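Local coordinates for protein endo-1,4-b-d-mannanase (Trichoderma reesei, PDB 1QNR) that probably hydrolyses internal beta-1,4-mannosidic linkages of mannan polysaccharides, as a fungal mannanase of glycoside hydrolase family 5, at residues Y251-A262 and P289-M300. Residues are numbered along the deposited sequence; the frame is centred on the assembly and turned at random. Where two conformers were deposited one is given.
Sequences YTWGNGWIQTHA and PWQTTSLTTRGM. With NAG (2-acetamido-2-deoxy-beta-D-glucopyranose), chain H.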
loop_
_atom_site.group_PDB
_atom_site.type_symbol
_atom_site.label_atom_id
_atom_site.label_comp_id
_atom_site.label_asym_id
_atom_site.label_seq_id
_atom_site.Cartn_x
_atom_site.Cartn_y
_atom_site.Cartn_z
ATOM N N TYR A 251 -20.910 -9.391 0.653
ATOM C CA TYR A 251 -19.618 -9.927 0.256
ATOM C C TYR A 251 -19.550 -10.336 -1.175
ATOM O O TYR A 251 -18.521 -10.159 -1.903
ATOM C CB TYR A 251 -19.255 -11.118 1.195
ATOM C CG TYR A 251 -19.034 -10.718 2.637
ATOM C CD1 TYR A 251 -18.217 -9.675 3.040
ATOM C CD2 TYR A 251 -19.685 -11.432 3.693
ATOM C CE1 TYR A 251 -18.027 -9.319 4.350
ATOM C CE2 TYR A 251 -19.476 -11.086 4.981
ATOM C CZ TYR A 251 -18.644 -10.072 5.371
ATOM O OH TYR A 251 -18.459 -9.741 6.686
ATOM N N THR A 252 -20.585 -10.959 -1.792
ATOM C CA THR A 252 -20.557 -11.433 -3.174
ATOM C C THR A 252 -20.485 -10.327 -4.217
ATOM O O THR A 252 -19.938 -10.564 -5.315
ATOM C CB THR A 252 -21.773 -12.370 -3.458
ATOM O OG1 THR A 252 -22.936 -11.547 -3.129
ATOM C CG2 THR A 252 -21.823 -13.574 -2.567
ATOM N N TRP A 253 -20.866 -9.109 -3.826
ATOM C CA TRP A 253 -20.697 -7.900 -4.653
ATOM C C TRP A 253 -19.211 -7.650 -4.957
ATOM O O TRP A 253 -18.839 -6.986 -5.906
ATOM C CB TRP A 253 -21.317 -6.706 -3.907
ATOM C CG TRP A 253 -21.097 -5.310 -4.434
ATOM C CD1 TRP A 253 -21.952 -4.624 -5.257
ATOM C CD2 TRP A 253 -19.991 -4.387 -4.157
ATOM N NE1 TRP A 253 -21.454 -3.369 -5.509
ATOM C CE2 TRP A 253 -20.244 -3.196 -4.858
ATOM C CE3 TRP A 253 -18.829 -4.532 -3.378
ATOM C CZ2 TRP A 253 -19.370 -2.109 -4.827
ATOM C CZ3 TRP A 253 -17.954 -3.429 -3.317
ATOM C CH2 TRP A 253 -18.231 -2.254 -4.042
ATOM N N GLY A 254 -18.295 -8.170 -4.134
ATOM C CA GLY A 254 -16.853 -7.980 -4.340
ATOM C C GLY A 254 -16.340 -8.590 -5.625
ATOM O O GLY A 254 -15.347 -8.073 -6.169
ATOM N N ASN A 255 -16.986 -9.652 -6.134
ATOM C CA ASN A 255 -16.506 -10.249 -7.389
ATOM C C ASN A 255 -16.654 -9.260 -8.540
ATOM O O ASN A 255 -15.728 -9.110 -9.359
ATOM C CB ASN A 255 -17.273 -11.572 -7.693
ATOM C CG ASN A 255 -16.946 -12.550 -6.573
ATOM O OD1 ASN A 255 -15.819 -13.060 -6.404
ATOM N ND2 ASN A 255 -17.911 -12.832 -5.661
ATOM N N GLY A 256 -17.816 -8.575 -8.650
ATOM C CA GLY A 256 -17.994 -7.573 -9.706
ATOM C C GLY A 256 -17.045 -6.377 -9.540
ATOM O O GLY A 256 -16.601 -5.763 -10.514
ATOM N N TRP A 257 -16.787 -5.964 -8.265
ATOM C CA TRP A 257 -15.801 -4.903 -8.000
ATOM C C TRP A 257 -14.404 -5.258 -8.560
ATOM O O TRP A 257 -13.755 -4.394 -9.204
ATOM C CB TRP A 257 -15.730 -4.666 -6.483
ATOM C CG TRP A 257 -14.844 -3.547 -6.014
ATOM C CD1 TRP A 257 -13.629 -3.668 -5.375
ATOM C CD2 TRP A 257 -15.102 -2.130 -6.064
ATOM N NE1 TRP A 257 -13.086 -2.431 -5.069
ATOM C CE2 TRP A 257 -14.018 -1.470 -5.469
ATOM C CE3 TRP A 257 -16.170 -1.348 -6.556
ATOM C CZ2 TRP A 257 -13.968 -0.080 -5.299
ATOM C CZ3 TRP A 257 -16.109 0.035 -6.437
ATOM C CH2 TRP A 257 -15.021 0.653 -5.809
ATOM N N ILE A 258 -13.961 -6.509 -8.349
ATOM C CA ILE A 258 -12.674 -6.919 -8.955
ATOM C C ILE A 258 -12.769 -6.874 -10.476
ATOM O O ILE A 258 -11.843 -6.393 -11.152
ATOM C CB ILE A 258 -12.362 -8.377 -8.465
ATOM C CG1 ILE A 258 -12.112 -8.383 -6.936
ATOM C CG2 ILE A 258 -11.156 -8.924 -9.232
ATOM C CD1 ILE A 258 -12.253 -9.820 -6.357
ATOM N N GLN A 259 -13.852 -7.470 -11.066
ATOM C CA GLN A 259 -13.947 -7.539 -12.530
ATOM C C GLN A 259 -13.965 -6.132 -13.180
ATOM O O GLN A 259 -13.305 -5.946 -14.215
ATOM C CB GLN A 259 -15.242 -8.304 -12.923
ATOM C CG GLN A 259 -15.169 -9.777 -12.501
ATOM C CD GLN A 259 -16.505 -10.508 -12.642
ATOM O OE1 GLN A 259 -17.568 -9.947 -12.467
ATOM N NE2 GLN A 259 -16.349 -11.796 -12.967
ATOM N N THR A 260 -14.734 -5.175 -12.632
ATOM C CA THR A 260 -14.777 -3.849 -13.259
ATOM C C THR A 260 -13.437 -3.120 -13.178
ATOM O O THR A 260 -13.040 -2.423 -14.130
ATOM C CB THR A 260 -15.864 -2.941 -12.673
ATOM O OG1 THR A 260 -15.752 -2.861 -11.243
ATOM C CG2 THR A 260 -17.293 -3.470 -12.983
ATOM N N HIS A 261 -12.720 -3.257 -12.057
ATOM C CA HIS A 261 -11.412 -2.585 -11.942
ATOM C C HIS A 261 -10.371 -3.257 -12.866
ATOM O O HIS A 261 -9.618 -2.521 -13.520
ATOM C CB HIS A 261 -10.967 -2.575 -10.461
ATOM C CG HIS A 261 -11.703 -1.529 -9.698
ATOM N ND1 HIS A 261 -12.989 -1.773 -9.187
ATOM C CD2 HIS A 261 -11.421 -0.228 -9.390
ATOM C CE1 HIS A 261 -13.421 -0.628 -8.609
ATOM N NE2 HIS A 261 -12.509 0.313 -8.691
ATOM N N ALA A 262 -10.353 -4.599 -12.929
ATOM C CA ALA A 262 -9.458 -5.285 -13.840
ATOM C C ALA A 262 -9.626 -4.800 -15.271
ATOM O O ALA A 262 -8.646 -4.572 -16.001
ATOM C CB ALA A 262 -9.589 -6.788 -13.843
ATOM N N PRO A 289 -13.586 -16.890 -2.686
ATOM C CA PRO A 289 -14.096 -16.580 -4.027
ATOM C C PRO A 289 -13.470 -15.326 -4.663
ATOM O O PRO A 289 -13.242 -15.287 -5.895
ATOM C CB PRO A 289 -15.620 -16.443 -3.813
ATOM C CG PRO A 289 -15.918 -17.176 -2.552
ATOM C CD PRO A 289 -14.675 -17.015 -1.667
ATOM N N TRP A 290 -13.138 -14.331 -3.815
ATOM C CA TRP A 290 -12.449 -13.135 -4.337
ATOM C C TRP A 290 -11.045 -13.427 -4.905
ATOM O O TRP A 290 -10.669 -12.917 -5.947
ATOM C CB TRP A 290 -12.328 -12.059 -3.253
ATOM C CG TRP A 290 -13.586 -11.561 -2.598
ATOM C CD1 TRP A 290 -14.913 -11.647 -3.058
ATOM C CD2 TRP A 290 -13.676 -10.855 -1.379
ATOM N NE1 TRP A 290 -15.772 -11.089 -2.173
ATOM C CE2 TRP A 290 -15.042 -10.544 -1.110
ATOM C CE3 TRP A 290 -12.714 -10.359 -0.440
ATOM C CZ2 TRP A 290 -15.472 -9.870 0.024
ATOM C CZ3 TRP A 290 -13.127 -9.663 0.673
ATOM C CH2 TRP A 290 -14.507 -9.389 0.905
ATOM N N GLN A 291 -10.329 -14.295 -4.175
ATOM C CA GLN A 291 -8.966 -14.675 -4.623
ATOM C C GLN A 291 -9.105 -15.454 -5.931
ATOM O O GLN A 291 -8.304 -15.169 -6.837
ATOM C CB GLN A 291 -8.346 -15.596 -3.537
ATOM C CG GLN A 291 -8.103 -14.852 -2.225
ATOM C CD GLN A 291 -7.358 -15.730 -1.223
ATOM O OE1 GLN A 291 -7.630 -16.977 -1.153
ATOM N NE2 GLN A 291 -6.502 -15.090 -0.436
ATOM N N THR A 292 -10.123 -16.340 -6.068
ATOM C CA THR A 292 -10.256 -17.028 -7.363
ATOM C C THR A 292 -10.656 -16.082 -8.480
ATOM O O THR A 292 -10.113 -16.184 -9.621
ATOM C CB THR A 292 -11.344 -18.130 -7.208
ATOM O OG1 THR A 292 -10.816 -19.118 -6.303
ATOM C CG2 THR A 292 -11.673 -18.784 -8.558
ATOM N N THR A 293 -11.558 -15.138 -8.243
ATOM C CA THR A 293 -11.893 -14.148 -9.269
ATOM C C THR A 293 -10.657 -13.379 -9.717
ATOM O O THR A 293 -10.405 -13.191 -10.927
ATOM C CB THR A 293 -13.030 -13.249 -8.759
ATOM O OG1 THR A 293 -14.217 -14.026 -8.459
ATOM C CG2 THR A 293 -13.395 -12.128 -9.727
ATOM N N SER A 294 -9.861 -12.879 -8.750
ATOM C CA SER A 294 -8.667 -12.076 -9.118
ATOM C C SER A 294 -7.682 -12.895 -9.916
ATOM O O SER A 294 -7.232 -12.454 -11.001
ATOM C CB SER A 294 -8.057 -11.557 -7.776
ATOM O OG SER A 294 -6.969 -10.667 -8.104
ATOM N N LEU A 295 -7.415 -14.180 -9.537
ATOM C CA LEU A 295 -6.450 -14.999 -10.254
ATOM C C LEU A 295 -6.935 -15.291 -11.680
ATOM O O LEU A 295 -6.062 -15.492 -12.559
ATOM C CB LEU A 295 -6.302 -16.334 -9.442
ATOM C CG LEU A 295 -5.395 -17.402 -10.075
ATOM C CD1 LEU A 295 -3.996 -16.893 -10.368
ATOM C CD2 LEU A 295 -5.264 -18.579 -9.060
ATOM N N THR A 296 -8.223 -15.410 -11.914
ATOM C CA THR A 296 -8.748 -15.786 -13.242
ATOM C C THR A 296 -9.361 -14.630 -14.048
ATOM O O THR A 296 -10.015 -14.895 -15.082
ATOM C CB THR A 296 -9.861 -16.864 -13.062
ATOM O OG1 THR A 296 -10.979 -16.379 -12.309
ATOM C CG2 THR A 296 -9.286 -18.150 -12.434
ATOM N N THR A 297 -9.043 -13.368 -13.802
ATOM C CA THR A 297 -9.554 -12.222 -14.541
ATOM C C THR A 297 -8.439 -11.490 -15.244
ATOM O O THR A 297 -7.410 -11.028 -14.660
ATOM C CB THR A 297 -10.339 -11.264 -13.642
ATOM O OG1 THR A 297 -11.476 -11.900 -13.046
ATOM C CG2 THR A 297 -10.941 -10.109 -14.425
ATOM N N ARG A 298 -8.553 -11.363 -16.587
ATOM C CA ARG A 298 -7.533 -10.636 -17.348
ATOM C C ARG A 298 -7.380 -9.177 -16.865
ATOM O O ARG A 298 -8.413 -8.526 -16.611
ATOM C CB ARG A 298 -7.959 -10.641 -18.853
ATOM C CG ARG A 298 -7.524 -11.950 -19.536
ATOM C CD ARG A 298 -6.097 -11.875 -20.036
ATOM N NE ARG A 298 -5.608 -10.715 -20.813
ATOM C CZ ARG A 298 -4.292 -10.582 -21.097
ATOM N NH1 ARG A 298 -3.439 -11.558 -20.700
ATOM N NH2 ARG A 298 -3.766 -9.546 -21.718
ATOM N N GLY A 299 -6.125 -8.688 -16.798
ATOM C CA GLY A 299 -5.912 -7.310 -16.271
ATOM C C GLY A 299 -5.383 -7.388 -14.846
ATOM O O GLY A 299 -4.720 -6.422 -14.426
ATOM N N MET A 300 -5.558 -8.480 -14.099
ATOM C CA MET A 300 -5.034 -8.563 -12.735
ATOM C C MET A 300 -3.582 -9.056 -12.699
ATOM O O MET A 300 -3.252 -10.064 -13.330
ATOM C CB MET A 300 -5.848 -9.509 -11.847
ATOM C CG MET A 300 -7.280 -9.045 -11.635
ATOM S SD MET A 300 -7.440 -7.364 -10.927
ATOM C CE MET A 300 -6.219 -7.497 -9.574
HETATM C C1 NAG H . -26.180 -9.329 -2.840
HETATM C C2 NAG H . -27.058 -10.496 -3.156
HETATM C C3 NAG H . -27.347 -10.665 -4.641
HETATM C C4 NAG H . -27.484 -9.266 -5.269
HETATM C C5 NAG H . -26.201 -8.416 -5.052
HETATM C C6 NAG H . -26.348 -7.051 -5.699
HETATM C C7 NAG H . -26.558 -12.212 -1.392
HETATM C C8 NAG H . -26.042 -13.595 -1.190
HETATM N N2 NAG H . -26.466 -11.769 -2.670
HETATM O O3 NAG H . -28.540 -11.453 -4.752
HETATM O O4 NAG H . -27.669 -9.359 -6.705
HETATM O O5 NAG H . -25.978 -8.208 -3.677
HETATM O O6 NAG H . -25.388 -6.143 -5.332
HETATM O O7 NAG H . -27.016 -11.574 -0.552
HETATM O O HOH W 1 -13.686 -12.780 -14.152
#
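Trp290 reaches across to the loop residue Tyr251 and gives its indole N-H to the carbonyl, with Trp290 NE1 2.9 Å from Tyr251 O. The acceptor lies close to the indole plane, whereas the donor stands above the carbonyl plane, on the face opposite Gly254 N, which also bonds this oxygen. Tryptophan suits the place by joining one directed N-H to a broad apolar ring; Gly254, having no side chain, lets NE1 come close to its CA. One turn on, Asn255 points its amide at the other helix: OD1 is 2.8 Å from Thr293 OG1, whose single proton could also serve Pro289 O. Asn255 ND2 turns back to Thr252 O at 3.1 Å, which helps fix the amide's rotation. Its plane is inclined 66° to the indole, and OD1 meets the ring at its edge.

Farther along, a water links the two segments, accepting from Gln259 NE2 and donating to Thr297 OG1. Ile258 fills the groove with both branches: CD1 lies 3.8 Å from Trp290 CB, while CG2, anti to the backbone N, rests against Thr293 CG2 at 3.9 Å. Small Ala262 allows the chain after the second helix to close in, its CB touching Thr297 CG2 at 3.6 Å and Met300 SD at 3.7 Å. Met300, bent at chi2 and chi3, brings its sulfur here, and Gly299, at phi 103°, occupies the type II turn that leads into strand 300-309.

The short helical segments run nearly parallel, 9.4 Å apart at -21°, and Phe274 of strand 272-277 lies against Ile258, Ser294 and Met300. Such neighbouring helices, each following a parallel strand, form the outer layer of the (beta/alpha)8 TIM barrel of family 5 glycoside hydrolases.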